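Local coordinates for uncharacterized protein MJ0754 (Methanocaldococcus jannaschii, PDB 3Q4N), which is of unknown function but, as a ferritin-like four-helix bundle with a dinuclear centre, binds metal, at residues B[30-35]-B[49-54]; B[45-50]-B[148-153]; B[101-106]-B[155-160]. All coordinates share one frame; numbering follows the deposited sequence.

Contact 1: B[30-35]-B[49-54]; sequences LARDVY and NIAESE
E54 reaches across from helix 45-68 to lie along three residues of helix 15-42, and its side chain can be followed atom by atom. E54 CB rests against CB of R32 at 3.9 Å. With CG anti to the carbonyl carbon (chi1 -66°), E54 CG is carried to the edge of the Y35 ring, near its plane, 3.8 Å from Y35 CE2. A bend at chi2 then turns the carboxylate over A31, whose CB is 3.5 Å from E54 CD. Ring and carboxylate planes stand 58° apart, so the two groups are not stacked. On the neighbouring turn I50 sends its CG2 methyl to the same ring atom, Y35 CE2, but obliquely, at 3.5 Å, while the methyl of A51 meets CB of Y35. Within these segments R32 touches through CB and CG, the latter 3.4 Å from the carbonyl O of A51. Its guanidinium turns to D33, where R32 NH2 makes a salt bridge of 2.9 Å with D33 OD2, the acceptor lying in the guanidinium plane and using its syn lone pair, and, by a hydrogen bond from NH1, to Q55, one residue beyond on helix 45-68. The phenol oxygen of Y35 is satisfied elsewhere, by E113 of helix 102-125. The two segments run antiparallel at 155° with axes 8.4 Å apart, as two successive helices of a four-helix bundle. Helix 102-125 packs on A31 and Y35, helix 130-155 on I50 and E54, and this contact lies buried among them.

Contact 2: B[45-50]-B[148-153]; sequences QIFKNI and RAFVRM
I46 and F150 meet at the centre of this contact, where the end of an isoleucine meets the phenyl ring obliquely. Because CG1 of I46 is anti to the backbone N (chi1 -178°) and the chain stays extended, I46 CD1 projects to the facing helix and lies 3.5 Å from F150 CD2. I50 and F150 point at each other from opposite directions: I50 CD1 lies over one face of the ring, displaced toward the rim, 4.0 Å from F150 CZ. F47 adds a third contact, its CE1 3.7 Å from F150 CE2. The two phenyl planes are inclined at 43° with centroids 5.9 Å apart, an oblique aromatic pair. Three side chains of one helix thus grip a single ring of the other, all by apolar contact, with no hydrogen bond across. The other side is looser and nearer solvent. There A149 offers its methyl to both isoleucine ends and its carbonyl O to I46 CD1, and the M153 chain, bent at chi2 and chi3, curls its CE back to 3.8 Å from I46 CD1; both residues are partly exposed. Farther out, the exposed Q45 and N49 pair within their own helix, Q45 NE2 donating to N49 OD1 at 3.2 Å. The segments are almost exactly antiparallel, yet their axes are 11.2 Å apart, a separation bridged by the large side chains. Helices 45-68 and 130-155 are therefore joined here through ring and branched carbon. Helix 15-42 approaches from the side of Y35, which meets both phenylalanines, and helix 102-125 lays A105 on F47 and L106 on F150 and M153.

Contact 3: B[101-106]-B[155-160]; sequences SEVDAL and NNYGSN
Y157 and E102 both carry CG anti to their carbonyl carbon (chi1 -76° in the tyrosine), and these torsions bring a phenol out of the loop after helix 130-155 to meet the first turn of helix 102-125. The glutamate chain is extended beyond CG and passes across the far end of the ring at about a right angle. E102 CB lies 3.5 Å from Y157 CE1, and E102 CD reaches the ring edge in the plane, the carboxylate standing nearly perpendicular (87°) to the ring. V103 slides past the tyrosine in the opposite direction, with V103 CG2 3.8 Å from Y157 CD1. L106 takes one face instead: its CD1 makes a CH-pi contact 4.2 Å from the Y157 ring centroid, only 15° off the normal. The other methyl of V103, CG1, is 4.0 Å from S159 OG, a hydroxyl hydrogen-bonded to K107 NZ. Both backbones are shaped by caps. S101 is the N-cap of the helix, its OG accepting from D104 N at 2.8 Å, while G158, with positive phi, is the C-prime residue of a Schellman motif that ends helix 130-155; N155 ND2 holds the turn by donating to S159 O. Replacing Y157 with a serine would take away the ring and is likely to leave the L106 methyl without its face and V103 CG2 without its aromatic neighbour, opening a gap between loop and helix. Chemically, no clear hydrogen bond spans the segments, which implies that the apolar contacts of the ring with V103 and L106 are what chiefly hold the loop to the helix.

In the fold
All three contacts fall within the one ferritin-like bundle and run from its buried middle toward one end. Contact 1 joins helices 15-42 and 45-68; contact 2 continues on helix 45-68, shares N49 and I50 with it, and pairs that helix with 130-155. Their centres are 10 Å apart, and Y35 touches F150 and F47 between them. Contact 3, where helix 102-125 meets the loop after helix 130-155, lies 11 Å from contact 2, linked through L106 and A105, and 18 Å from contact 1, centre to centre. Contact 1 closes before contact 3 opens; the segments of contacts 2 and 3 alternate along the chain, and contact 2 ties an early helix to a late one.

Contact 1: B[30-35]-B[49-54]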
loop_
_atom_site.group_PDB
_atom_site.type_symbol
_atom_site.label_atom_id
_atom_site.label_comp_id
_atom_site.label_asym_id
_atom_site.label_seq_id
_atom_site.Cartn_x
_atom_site.Cartn_y
_atom_site.Cartn_z
ATOM N N LEU B 30 4.217 10.427 11.305
ATOM C CA LEU B 30 2.771 10.242 11.302
ATOM C C LEU B 30 2.359 9.378 12.500
ATOM O O LEU B 30 1.582 9.810 13.368
ATOM C CB LEU B 30 2.303 9.601 9.996
ATOM C CG LEU B 30 0.848 9.134 9.954
ATOM C CD1 LEU B 30 -0.120 10.260 10.346
ATOM C CD2 LEU B 30 0.505 8.555 8.583
ATOM N N ALA B 31 2.890 8.162 12.533
ATOM C CA ALA B 31 2.677 7.248 13.631
ATOM C C ALA B 31 2.833 7.983 14.960
ATOM O O ALA B 31 1.934 7.973 15.785
ATOM C CB ALA B 31 3.667 6.105 13.533
ATOM N N ARG B 32 3.959 8.659 15.146
ATOM C CA ARG B 32 4.213 9.322 16.401
ATOM C C ARG B 32 3.155 10.400 16.715
ATOM O O ARG B 32 2.551 10.395 17.798
ATOM C CB ARG B 32 5.636 9.866 16.449
ATOM C CG ARG B 32 6.037 10.360 17.841
ATOM C CD ARG B 32 7.076 11.512 17.815
ATOM N NE ARG B 32 6.616 12.691 17.067
ATOM C CZ ARG B 32 7.402 13.689 16.665
ATOM N NH1 ARG B 32 8.702 13.672 16.942
ATOM N NH2 ARG B 32 6.887 14.710 15.975
ATOM N N ASP B 33 2.910 11.298 15.764
ATOM C CA ASP B 33 1.956 12.405 15.972
ATOM C C ASP B 33 0.545 11.885 16.220
ATOM O O ASP B 33 -0.219 12.457 17.016
ATOM C CB ASP B 33 1.937 13.354 14.777
ATOM C CG ASP B 33 3.294 13.969 14.488
ATOM O OD1 ASP B 33 3.532 14.300 13.313
ATOM O OD2 ASP B 33 4.125 14.119 15.417
ATOM N N VAL B 34 0.193 10.792 15.547
ATOM C CA VAL B 34 -1.089 10.158 15.839
ATOM C C VAL B 34 -1.133 9.628 17.275
ATOM O O VAL B 34 -1.990 10.039 18.060
ATOM C CB VAL B 34 -1.480 9.084 14.822
ATOM C CG1 VAL B 34 -2.796 8.475 15.220
ATOM C CG2 VAL B 34 -1.595 9.709 13.444
ATOM N N TYR B 35 -0.203 8.745 17.624
ATOM C CA TYR B 35 -0.255 8.157 18.946
ATOM C C TYR B 35 -0.310 9.266 20.017
ATOM O O TYR B 35 -1.195 9.275 20.867
ATOM C CB TYR B 35 0.879 7.140 19.165
ATOM C CG TYR B 35 0.906 5.998 18.145
ATOM C CD1 TYR B 35 -0.259 5.510 17.583
ATOM C CD2 TYR B 35 2.103 5.398 17.765
ATOM C CE1 TYR B 35 -0.249 4.479 16.660
ATOM C CE2 TYR B 35 2.123 4.362 16.826
ATOM C CZ TYR B 35 0.933 3.910 16.283
ATOM O OH TYR B 35 0.923 2.891 15.348
ATOM N N ASN B 49 3.608 4.886 25.313
ATOM C CA ASN B 49 4.772 4.018 25.148
ATOM C C ASN B 49 5.218 3.898 23.691
ATOM O O ASN B 49 6.421 3.937 23.400
ATOM C CB ASN B 49 4.555 2.635 25.759
ATOM C CG ASN B 49 3.981 2.684 27.182
ATOM O OD1 ASN B 49 4.108 3.685 27.901
ATOM N ND2 ASN B 49 3.323 1.589 27.585
ATOM N N ILE B 50 4.259 3.803 22.773
ATOM C CA ILE B 50 4.599 3.581 21.383
ATOM C C ILE B 50 4.974 4.885 20.662
ATOM O O ILE B 50 5.747 4.876 19.697
ATOM C CB ILE B 50 3.519 2.742 20.680
ATOM C CG1 ILE B 50 3.443 1.391 21.377
ATOM C CG2 ILE B 50 3.853 2.513 19.214
ATOM C CD1 ILE B 50 2.308 0.533 20.975
ATOM N N ALA B 51 4.465 6.010 21.145
ATOM C CA ALA B 51 4.922 7.305 20.632
ATOM C C ALA B 51 6.419 7.486 20.920
ATOM O O ALA B 51 7.168 8.003 20.086
ATOM C CB ALA B 51 4.127 8.423 21.255
ATOM N N GLU B 52 6.840 7.030 22.100
ATOM C CA GLU B 52 8.227 7.106 22.546
ATOM C C GLU B 52 9.084 6.201 21.674
ATOM O O GLU B 52 10.248 6.494 21.405
ATOM C CB GLU B 52 8.331 6.683 24.020
ATOM C CG GLU B 52 9.049 7.711 24.934
ATOM C CD GLU B 52 8.432 7.836 26.365
ATOM O OE1 GLU B 52 7.180 7.924 26.499
ATOM O OE2 GLU B 52 9.209 7.875 27.358
ATOM N N SER B 53 8.502 5.108 21.217
ATOM C CA SER B 53 9.226 4.213 20.354
ATOM C C SER B 53 9.303 4.779 18.953
ATOM O O SER B 53 10.362 4.764 18.312
ATOM C CB SER B 53 8.542 2.867 20.316
ATOM O OG SER B 53 9.415 1.915 19.761
ATOM N N GLU B 54 8.168 5.284 18.475
ATOM C CA GLU B 54 8.113 5.890 17.147
ATOM C C GLU B 54 9.015 7.122 17.041
ATOM O O GLU B 54 9.463 7.454 15.937
ATOM C CB GLU B 54 6.670 6.162 16.706
ATOM C CG GLU B 54 5.838 4.876 16.498
ATOM C CD GLU B 54 6.104 4.200 15.154
ATOM O OE1 GLU B 54 6.851 4.811 14.372
ATOM O OE2 GLU B 54 5.574 3.075 14.866
#

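Contact 2: B[45-50]-B[148-153]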
loop_
_atom_site.group_PDB
_atom_site.type_symbol
_atom_site.label_atom_id
_atom_site.label_comp_id
_atom_site.label_asym_id
_atom_site.label_seq_id
_atom_site.Cartn_x
_atom_site.Cartn_y
_atom_site.Cartn_z
ATOM N N GLN B 45 -2.091 4.159 28.050
ATOM C CA GLN B 45 -0.634 4.086 28.253
ATOM C C GLN B 45 0.131 3.674 27.015
ATOM O O GLN B 45 1.203 4.194 26.726
ATOM C CB GLN B 45 -0.284 3.113 29.385
ATOM C CG GLN B 45 1.119 3.331 29.983
ATOM C CD GLN B 45 1.314 4.756 30.474
ATOM O OE1 GLN B 45 0.454 5.318 31.182
ATOM N NE2 GLN B 45 2.437 5.359 30.093
ATOM N N ILE B 46 -0.440 2.724 26.305
ATOM C CA ILE B 46 0.098 2.211 25.065
ATOM C C ILE B 46 0.474 3.305 24.049
ATOM O O ILE B 46 1.513 3.225 23.368
ATOM C CB ILE B 46 -0.930 1.225 24.470
ATOM C CG1 ILE B 46 -0.416 0.590 23.185
ATOM C CG2 ILE B 46 -2.293 1.906 24.299
ATOM C CD1 ILE B 46 -1.097 -0.689 22.859
ATOM N N PHE B 47 -0.364 4.335 23.964
ATOM C CA PHE B 47 -0.110 5.443 23.059
ATOM C C PHE B 47 1.104 6.239 23.470
ATOM O O PHE B 47 1.915 6.615 22.616
ATOM C CB PHE B 47 -1.340 6.313 22.945
ATOM C CG PHE B 47 -2.442 5.652 22.191
ATOM C CD1 PHE B 47 -2.206 5.146 20.910
ATOM C CD2 PHE B 47 -3.699 5.500 22.759
ATOM C CE1 PHE B 47 -3.204 4.525 20.207
ATOM C CE2 PHE B 47 -4.710 4.881 22.059
ATOM C CZ PHE B 47 -4.462 4.394 20.775
ATOM N N LYS B 48 1.244 6.473 24.773
ATOM C CA LYS B 48 2.477 7.028 25.288
ATOM C C LYS B 48 3.619 6.137 24.854
ATOM O O LYS B 48 4.484 6.569 24.099
ATOM C CB LYS B 48 2.463 7.130 26.808
ATOM C CG LYS B 48 3.778 7.643 27.370
ATOM C CD LYS B 48 3.654 8.099 28.803
ATOM C CE LYS B 48 4.731 9.124 29.116
ATOM N NZ LYS B 48 4.186 10.078 30.122
ATOM N N ASN B 49 3.608 4.886 25.313
ATOM C CA ASN B 49 4.772 4.018 25.148
ATOM C C ASN B 49 5.218 3.898 23.691
ATOM O O ASN B 49 6.421 3.937 23.400
ATOM C CB ASN B 49 4.555 2.635 25.759
ATOM C CG ASN B 49 3.981 2.684 27.182
ATOM O OD1 ASN B 49 4.108 3.685 27.901
ATOM N ND2 ASN B 49 3.323 1.589 27.585
ATOM N N ILE B 50 4.259 3.803 22.773
ATOM C CA ILE B 50 4.599 3.581 21.383
ATOM C C ILE B 50 4.974 4.885 20.662
ATOM O O ILE B 50 5.747 4.876 19.697
ATOM C CB ILE B 50 3.519 2.742 20.680
ATOM C CG1 ILE B 50 3.443 1.391 21.377
ATOM C CG2 ILE B 50 3.853 2.513 19.214
ATOM C CD1 ILE B 50 2.308 0.533 20.975
ATOM N N ARG B 148 1.346 -6.402 17.785
ATOM C CA ARG B 148 0.967 -7.296 18.865
ATOM C C ARG B 148 0.468 -6.508 20.053
ATOM O O ARG B 148 -0.533 -6.879 20.672
ATOM C CB ARG B 148 2.132 -8.173 19.289
ATOM C CG ARG B 148 2.643 -9.026 18.180
ATOM C CD ARG B 148 3.647 -10.030 18.682
ATOM N NE ARG B 148 4.512 -10.420 17.581
ATOM C CZ ARG B 148 5.698 -9.880 17.338
ATOM N NH1 ARG B 148 6.184 -8.938 18.145
ATOM N NH2 ARG B 148 6.401 -10.300 16.295
ATOM N N ALA B 149 1.153 -5.416 20.366
ATOM C CA ALA B 149 0.733 -4.582 21.471
ATOM C C ALA B 149 -0.720 -4.124 21.269
ATOM O O ALA B 149 -1.545 -4.216 22.195
ATOM C CB ALA B 149 1.652 -3.402 21.608
ATOM N N PHE B 150 -1.034 -3.654 20.058
ATOM C CA PHE B 150 -2.372 -3.155 19.775
ATOM C C PHE B 150 -3.355 -4.284 19.719
ATOM O O PHE B 150 -4.457 -4.152 20.264
ATOM C CB PHE B 150 -2.460 -2.359 18.468
ATOM C CG PHE B 150 -1.884 -0.980 18.552
ATOM C CD1 PHE B 150 -0.960 -0.545 17.606
ATOM C CD2 PHE B 150 -2.252 -0.118 19.574
ATOM C CE1 PHE B 150 -0.407 0.743 17.683
ATOM C CE2 PHE B 150 -1.706 1.161 19.670
ATOM C CZ PHE B 150 -0.786 1.599 18.724
ATOM N N VAL B 151 -2.975 -5.383 19.064
ATOM C CA VAL B 151 -3.876 -6.510 18.976
ATOM C C VAL B 151 -4.225 -7.012 20.374
ATOM O O VAL B 151 -5.401 -7.224 20.657
ATOM C CB VAL B 151 -3.346 -7.637 18.075
ATOM C CG1 VAL B 151 -4.061 -8.962 18.392
ATOM C CG2 VAL B 151 -3.587 -7.289 16.627
ATOM N N ARG B 152 -3.229 -7.155 21.252
ATOM C CA ARG B 152 -3.494 -7.682 22.595
ATOM C C ARG B 152 -4.461 -6.773 23.323
ATOM O O ARG B 152 -5.411 -7.231 23.968
ATOM C CB ARG B 152 -2.216 -7.888 23.432
ATOM C CG ARG B 152 -2.142 -9.284 24.155
ATOM C CD ARG B 152 -3.478 -9.738 24.889
ATOM N NE ARG B 152 -3.774 -11.185 24.754
ATOM C CZ ARG B 152 -4.980 -11.759 24.922
ATOM N NH1 ARG B 152 -6.057 -11.032 25.241
ATOM N NH2 ARG B 152 -5.115 -13.077 24.772
ATOM N N MET B 153 -4.223 -5.478 23.178
ATOM C CA MET B 153 -5.097 -4.451 23.719
ATOM C C MET B 153 -6.506 -4.511 23.125
ATOM O O MET B 153 -7.493 -4.258 23.818
ATOM C CB MET B 153 -4.474 -3.090 23.466
ATOM C CG MET B 153 -4.883 -2.067 24.467
ATOM S SD MET B 153 -4.314 -2.534 26.072
ATOM C CE MET B 153 -2.540 -2.619 25.770
#

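Contact 3: B[101-106]-B[155-160]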
loop_
_atom_site.group_PDB
_atom_site.type_symbol
_atom_site.label_atom_id
_atom_site.label_comp_id
_atom_site.label_asym_id
_atom_site.label_seq_id
_atom_site.Cartn_x
_atom_site.Cartn_y
_atom_site.Cartn_z
ATOM N N SER B 101 -13.837 6.400 19.311
ATOM C CA SER B 101 -13.893 5.510 20.466
ATOM C C SER B 101 -12.521 5.003 20.861
ATOM O O SER B 101 -11.623 4.943 20.037
ATOM C CB SER B 101 -14.835 4.324 20.202
ATOM O OG SER B 101 -14.212 3.300 19.443
ATOM N N GLU B 102 -12.375 4.622 22.125
ATOM C CA GLU B 102 -11.271 3.766 22.549
ATOM C C GLU B 102 -11.000 2.621 21.569
ATOM O O GLU B 102 -9.887 2.491 21.061
ATOM C CB GLU B 102 -11.539 3.202 23.933
ATOM C CG GLU B 102 -11.127 4.149 25.020
ATOM C CD GLU B 102 -11.647 3.743 26.374
ATOM O OE1 GLU B 102 -10.977 4.054 27.383
ATOM O OE2 GLU B 102 -12.733 3.125 26.430
ATOM N N VAL B 103 -12.004 1.800 21.286
ATOM C CA VAL B 103 -11.806 0.725 20.324
ATOM C C VAL B 103 -11.255 1.285 18.987
ATOM O O VAL B 103 -10.402 0.650 18.342
ATOM C CB VAL B 103 -13.093 -0.118 20.121
ATOM C CG1 VAL B 103 -12.795 -1.375 19.281
ATOM C CG2 VAL B 103 -13.731 -0.497 21.480
ATOM N N ASP B 104 -11.710 2.485 18.602
ATOM C CA ASP B 104 -11.252 3.121 17.363
ATOM C C ASP B 104 -9.794 3.527 17.407
ATOM O O ASP B 104 -8.988 3.055 16.590
ATOM C CB ASP B 104 -12.111 4.322 17.004
ATOM C CG ASP B 104 -13.422 3.917 16.318
ATOM O OD1 ASP B 104 -13.486 2.796 15.752
ATOM O OD2 ASP B 104 -14.389 4.723 16.344
ATOM N N ALA B 105 -9.465 4.405 18.355
ATOM C CA ALA B 105 -8.073 4.707 18.718
ATOM C C ALA B 105 -7.207 3.484 18.519
ATOM O O ALA B 105 -6.235 3.517 17.775
ATOM C CB ALA B 105 -7.985 5.158 20.154
ATOM N N LEU B 106 -7.594 2.395 19.172
ATOM C CA LEU B 106 -6.892 1.115 19.075
ATOM C C LEU B 106 -6.785 0.560 17.647
ATOM O O LEU B 106 -5.714 0.128 17.239
ATOM C CB LEU B 106 -7.567 0.102 19.989
ATOM C CG LEU B 106 -7.105 0.160 21.432
ATOM C CD1 LEU B 106 -7.863 -0.860 22.240
ATOM C CD2 LEU B 106 -5.620 -0.114 21.498
ATOM N N ASN B 155 -8.050 -7.265 21.884
ATOM C CA ASN B 155 -8.644 -8.419 22.548
ATOM C C ASN B 155 -9.223 -8.069 23.931
ATOM O O ASN B 155 -10.316 -8.487 24.276
ATOM C CB ASN B 155 -7.599 -9.518 22.713
ATOM C CG ASN B 155 -7.009 -9.986 21.392
ATOM O OD1 ASN B 155 -5.925 -10.598 21.375
ATOM N ND2 ASN B 155 -7.711 -9.706 20.275
ATOM N N ASN B 156 -8.478 -7.289 24.706
ATOM C CA ASN B 156 -8.961 -6.760 25.969
ATOM C C ASN B 156 -10.266 -5.958 25.859
ATOM O O ASN B 156 -10.977 -5.794 26.856
ATOM C CB ASN B 156 -7.876 -5.905 26.629
ATOM C CG ASN B 156 -6.596 -6.673 26.879
ATOM O OD1 ASN B 156 -5.519 -6.090 26.891
ATOM N ND2 ASN B 156 -6.704 -7.983 27.075
ATOM N N TYR B 157 -10.579 -5.459 24.667
ATOM C CA TYR B 157 -11.848 -4.765 24.438
ATOM C C TYR B 157 -12.789 -5.628 23.571
ATOM O O TYR B 157 -13.680 -5.113 22.862
ATOM C CB TYR B 157 -11.617 -3.401 23.769
ATOM C CG TYR B 157 -11.103 -2.266 24.645
ATOM C CD1 TYR B 157 -11.764 -1.031 24.651
ATOM C CD2 TYR B 157 -9.943 -2.402 25.431
ATOM C CE1 TYR B 157 -11.307 0.040 25.431
ATOM C CE2 TYR B 157 -9.468 -1.333 26.206
ATOM C CZ TYR B 157 -10.162 -0.110 26.203
ATOM O OH TYR B 157 -9.736 0.968 26.966
ATOM N N GLY B 158 -12.576 -6.943 23.627
ATOM C CA GLY B 158 -13.385 -7.909 22.869
ATOM C C GLY B 158 -13.519 -7.579 21.385
ATOM O O GLY B 158 -14.620 -7.692 20.815
ATOM N N SER B 159 -12.402 -7.168 20.773
ATOM C CA SER B 159 -12.330 -6.906 19.342
ATOM C C SER B 159 -11.098 -7.573 18.736
ATOM O O SER B 159 -10.271 -8.134 19.449
ATOM C CB SER B 159 -12.321 -5.399 19.088
ATOM O OG SER B 159 -12.652 -5.103 17.741
ATOM N N ASN B 160 -10.991 -7.528 17.415
ATOM C CA ASN B 160 -9.845 -8.102 16.686
ATOM C C ASN B 160 -9.386 -7.152 15.575
ATOM O O ASN B 160 -9.722 -5.970 15.608
ATOM C CB ASN B 160 -10.189 -9.491 16.109
ATOM C CG ASN B 160 -11.493 -9.493 15.263
ATOM O OD1 ASN B 160 -12.155 -10.537 15.131
ATOM N ND2 ASN B 160 -11.864 -8.326 14.701
#